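Local coordinates for protein aminopeptidase YwaD (PDB 6HC6) that uses two zinc ions per subunit to hydrolyse peptides from the N terminus, releasing single residues such as arginine, lysine or leucine, at residues G200-K203 against E204-E207; E404-I407 against E408-S411. All blocks are in the same frame, centred on the assembly; numbering follows the deposited sequence.

Interaction 1: G200-K203 against E204-E207; sequences GIKK and EDGE
Gly206 N donates to Lys202 O over 3.0 Å and Glu207 N to Lys203 O over 2.9 Å, the first i to i+4 bonds of the helix that follows the strand. Lys202 is the N-cap residue, its carbonyl taking the first bond. Its side chain runs alongside those of Glu204 and Asp205, CD lying 3.5 Å from Glu204 OE2, while its NZ goes on to Leu182 O. Next, Lys203 runs extended to CE, CG anti to its backbone N (chi1 176°), then bends at the last torsion, and Glu207, one turn on, lies obliquely across it. Glu207 OE2 sits 3.2 Å from Lys203 CE but 3.7 Å from NZ, a long salt bridge; the ammonium's stronger partner is Asn178 O. A water accepts from Lys202 N and donates to Asp205 OD2 at 2.6 Å, tying turn to strand end. The other oxygen, OD1, is in a salt bridge with Arg107, which helps fix the group's rotation. Ile201 CD1 comes up to Gly206 N at 3.5 Å, against the first turn. Within the PA domain, Ile201 also meets Ile109 and Leu111 of strand 107-113 and Ile174 and Tyr176 of strand 172-176, between sheet and helix 203-209.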
loop_
_atom_site.group_PDB
_atom_site.type_symbol
_atom_site.label_atom_id
_atom_site.label_comp_id
_atom_site.label_asym_id
_atom_site.label_seq_id
_atom_site.Cartn_x
_atom_site.Cartn_y
_atom_site.Cartn_z
ATOM N N GLY A 200 13.405 -4.118 12.175
ATOM C CA GLY A 200 12.602 -3.367 13.128
ATOM C C GLY A 200 12.006 -4.316 14.147
ATOM O O GLY A 200 11.640 -5.443 13.812
ATOM N N ILE A 201 11.944 -3.871 15.400
ATOM C CA ILE A 201 11.420 -4.692 16.484
ATOM C C ILE A 201 10.507 -3.837 17.348
ATOM O O ILE A 201 10.458 -2.610 17.226
ATOM C CB ILE A 201 12.537 -5.322 17.341
ATOM C CG1 ILE A 201 13.305 -4.225 18.087
ATOM C CG2 ILE A 201 13.470 -6.170 16.468
ATOM C CD1 ILE A 201 14.374 -4.758 19.037
ATOM N N LYS A 202 9.793 -4.510 18.245
ATOM C CA LYS A 202 8.849 -3.861 19.136
ATOM C C LYS A 202 9.565 -3.011 20.180
ATOM O O LYS A 202 10.727 -3.245 20.531
ATOM C CB LYS A 202 7.986 -4.904 19.844
ATOM C CG LYS A 202 6.969 -5.565 18.919
ATOM C CD LYS A 202 5.896 -6.214 19.750
ATOM C CE LYS A 202 6.047 -7.714 19.805
ATOM N NZ LYS A 202 4.696 -8.350 19.753
ATOM N N LYS A 203 8.817 -2.035 20.701
ATOM C CA LYS A 203 9.339 -1.078 21.675
ATOM C C LYS A 203 9.910 -1.774 22.909
ATOM O O LYS A 203 11.063 -1.532 23.300
ATOM C CB LYS A 203 8.217 -0.118 22.069
ATOM C CG LYS A 203 8.562 0.887 23.150
ATOM C CD LYS A 203 7.305 1.572 23.650
ATOM C CE LYS A 203 7.617 2.631 24.699
ATOM N NZ LYS A 203 8.094 3.891 24.065
ATOM N N GLU A 204 9.120 -2.642 23.541
ATOM C CA GLU A 204 9.581 -3.260 24.784
ATOM C C GLU A 204 10.787 -4.162 24.546
ATOM O O GLU A 204 11.637 -4.314 25.432
ATOM C CB GLU A 204 8.444 -4.040 25.447
ATOM C CG GLU A 204 7.954 -5.247 24.663
ATOM C CD GLU A 204 6.841 -4.907 23.689
ATOM O OE1 GLU A 204 6.664 -3.706 23.379
ATOM O OE2 GLU A 204 6.146 -5.846 23.241
ATOM N N ASP A 205 10.893 -4.742 23.352
ATOM C CA ASP A 205 12.042 -5.572 23.023
ATOM C C ASP A 205 13.301 -4.733 22.869
ATOM O O ASP A 205 14.368 -5.103 23.374
ATOM C CB ASP A 205 11.761 -6.363 21.749
ATOM C CG ASP A 205 10.680 -7.401 21.952
ATOM O OD1 ASP A 205 10.492 -7.838 23.110
ATOM O OD2 ASP A 205 10.027 -7.787 20.964
ATOM N N GLY A 206 13.203 -3.604 22.160
ATOM C CA GLY A 206 14.364 -2.741 22.027
ATOM C C GLY A 206 14.801 -2.161 23.359
ATOM O O GLY A 206 15.998 -1.994 23.613
ATOM N N GLU A 207 13.837 -1.854 24.228
ATOM C CA GLU A 207 14.174 -1.325 25.548
ATOM C C GLU A 207 14.956 -2.343 26.366
ATOM O O GLU A 207 15.923 -1.987 27.054
ATOM C CB GLU A 207 12.906 -0.898 26.284
ATOM C CG GLU A 207 12.312 0.385 25.729
ATOM C CD GLU A 207 10.893 0.631 26.192
ATOM O OE1 GLU A 207 10.269 -0.306 26.736
ATOM O OE2 GLU A 207 10.403 1.766 26.003
HETATM O O HOH W 1 9.646 -7.260 18.433
#

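Interaction 2: E404-I407 against E408-S411; sequences EDSI and EHIS
Glu404 O takes the ring N-H of His409, ND1 2.9 Å away, and a weak bond from Ser406 N, which closes an inverse gamma turn centred on Asp405. The ring bond is nearly straight (163°) and lies in the carbonyl plane, with the oxygen at the ring edge. With CG anti to the carbonyl carbon (chi1 -68°), the His409 ring swings toward Glu404, and chi2 (127°) then turns ND1 to the oxygen. His409 N bonds to Ser406 O at 2.9 Å and Ile410 N to Ile407 O at 3.0 Å, each donor well above its carbonyl plane, in a short 3-10 turn through Ile407 and Glu408. The His409 ring stacks on Trp399. With an alanine here, Glu404 O would probably keep just its weak bond from Ser406 N, of the two described, and Trp399 would lose its stacking partner. The Asp405 carboxylate accepts from the backbone N atoms of Asn261 and Asp262, tying the loop beside a ligand shared by both zinc ions and probably helping to position it. Ile407 packs on helix 45-59. A water accepts from Ser406 OG at 2.5 Å and donates to Glu404 OE2 and Glu408 OE2, joining two carboxylate oxygens 4.6 Å apart.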
loop_
_atom_site.group_PDB
_atom_site.type_symbol
_atom_site.label_atom_id
_atom_site.label_comp_id
_atom_site.label_asym_id
_atom_site.label_seq_id
_atom_site.Cartn_x
_atom_site.Cartn_y
_atom_site.Cartn_z
ATOM N N GLU A 404 -5.105 -6.280 13.358
ATOM C CA GLU A 404 -6.501 -5.904 13.553
ATOM C C GLU A 404 -7.121 -5.247 12.324
ATOM O O GLU A 404 -8.287 -4.844 12.392
ATOM C CB GLU A 404 -6.635 -4.974 14.768
ATOM C CG GLU A 404 -6.166 -5.602 16.068
ATOM C CD GLU A 404 -7.111 -6.667 16.577
ATOM O OE1 GLU A 404 -6.671 -7.521 17.380
ATOM O OE2 GLU A 404 -8.294 -6.650 16.175
ATOM N N ASP A 405 -6.392 -5.121 11.207
ATOM C CA ASP A 405 -7.002 -4.701 9.944
ATOM C C ASP A 405 -7.742 -5.898 9.344
ATOM O O ASP A 405 -7.353 -6.480 8.329
ATOM C CB ASP A 405 -5.968 -4.149 8.966
ATOM C CG ASP A 405 -6.604 -3.617 7.717
ATOM O OD1 ASP A 405 -5.878 -3.326 6.749
ATOM O OD2 ASP A 405 -7.846 -3.504 7.706
ATOM N N SER A 406 -8.844 -6.252 9.996
ATOM C CA SER A 406 -9.578 -7.481 9.748
ATOM C C SER A 406 -11.014 -7.152 9.369
ATOM O O SER A 406 -11.478 -6.024 9.536
ATOM C CB SER A 406 -9.572 -8.363 10.993
ATOM O OG SER A 406 -10.287 -7.702 12.027
ATOM N N ILE A 407 -11.726 -8.159 8.854
ATOM C CA ILE A 407 -13.088 -7.906 8.399
ATOM C C ILE A 407 -14.008 -7.526 9.550
ATOM O O ILE A 407 -15.030 -6.863 9.324
ATOM C CB ILE A 407 -13.609 -9.120 7.608
ATOM C CG1 ILE A 407 -14.683 -8.667 6.615
ATOM C CG2 ILE A 407 -14.121 -10.213 8.543
ATOM C CD1 ILE A 407 -15.090 -9.736 5.629
ATOM N N GLU A 408 -13.660 -7.905 10.788
ATOM C CA GLU A 408 -14.409 -7.442 11.945
ATOM C C GLU A 408 -14.499 -5.919 11.977
ATOM O O GLU A 408 -15.456 -5.362 12.526
ATOM C CB GLU A 408 -13.761 -7.987 13.239
ATOM C CG GLU A 408 -14.143 -7.250 14.497
ATOM C CD GLU A 408 -13.585 -7.898 15.756
ATOM O OE1 GLU A 408 -14.236 -7.779 16.813
ATOM O OE2 GLU A 408 -12.500 -8.514 15.688
ATOM N N HIS A 409 -13.536 -5.229 11.373
ATOM C CA HIS A 409 -13.494 -3.772 11.413
ATOM C C HIS A 409 -13.843 -3.165 10.063
ATOM O O HIS A 409 -13.348 -2.099 9.706
ATOM C CB HIS A 409 -12.122 -3.295 11.893
ATOM C CG HIS A 409 -11.858 -3.619 13.333
ATOM N ND1 HIS A 409 -10.727 -4.285 13.756
ATOM C CD2 HIS A 409 -12.596 -3.386 14.445
ATOM C CE1 HIS A 409 -10.776 -4.448 15.066
ATOM N NE2 HIS A 409 -11.897 -3.906 15.512
ATOM N N ILE A 410 -14.691 -3.846 9.303
ATOM C CA ILE A 410 -15.179 -3.366 8.016
ATOM C C ILE A 410 -16.651 -3.036 8.194
ATOM O O ILE A 410 -17.389 -3.804 8.815
ATOM C CB ILE A 410 -14.974 -4.420 6.911
ATOM C CG1 ILE A 410 -13.501 -4.514 6.526
ATOM C CG2 ILE A 410 -15.822 -4.090 5.668
ATOM C CD1 ILE A 410 -12.963 -3.291 5.822
ATOM N N SER A 411 -17.072 -1.886 7.664
ATOM C CA SER A 411 -18.465 -1.460 7.707
ATOM C C SER A 411 -19.071 -1.571 6.309
ATOM O O SER A 411 -18.566 -0.958 5.361
ATOM C CB SER A 411 -18.579 -0.023 8.210
ATOM O OG SER A 411 -19.796 0.556 7.786
HETATM O O HOH W 2 -9.859 -8.193 14.487
#

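From the N terminus the chain first reaches interaction 1, in the PA domain, where strand 198-201 turns straight into helix 203-209. It returns to the same sheet with strand 214-222, then runs on through the peptidase M28 region to interaction 2, which lies within it, in the loop from strand 382-389 to helix 412-430. Each contact closes a turn within eight consecutive residues, and they follow in series, neither nested nor crossing. The centres of interactions 1 and 2 lie about 26 Å apart; the nearest atoms of interactions 1 and 2 are about 12 Å apart. Interaction 1 joins sheet to helix well away from the zinc ions; residues 404-411 instead link helices 45-59 and 260-277 beside the metal site.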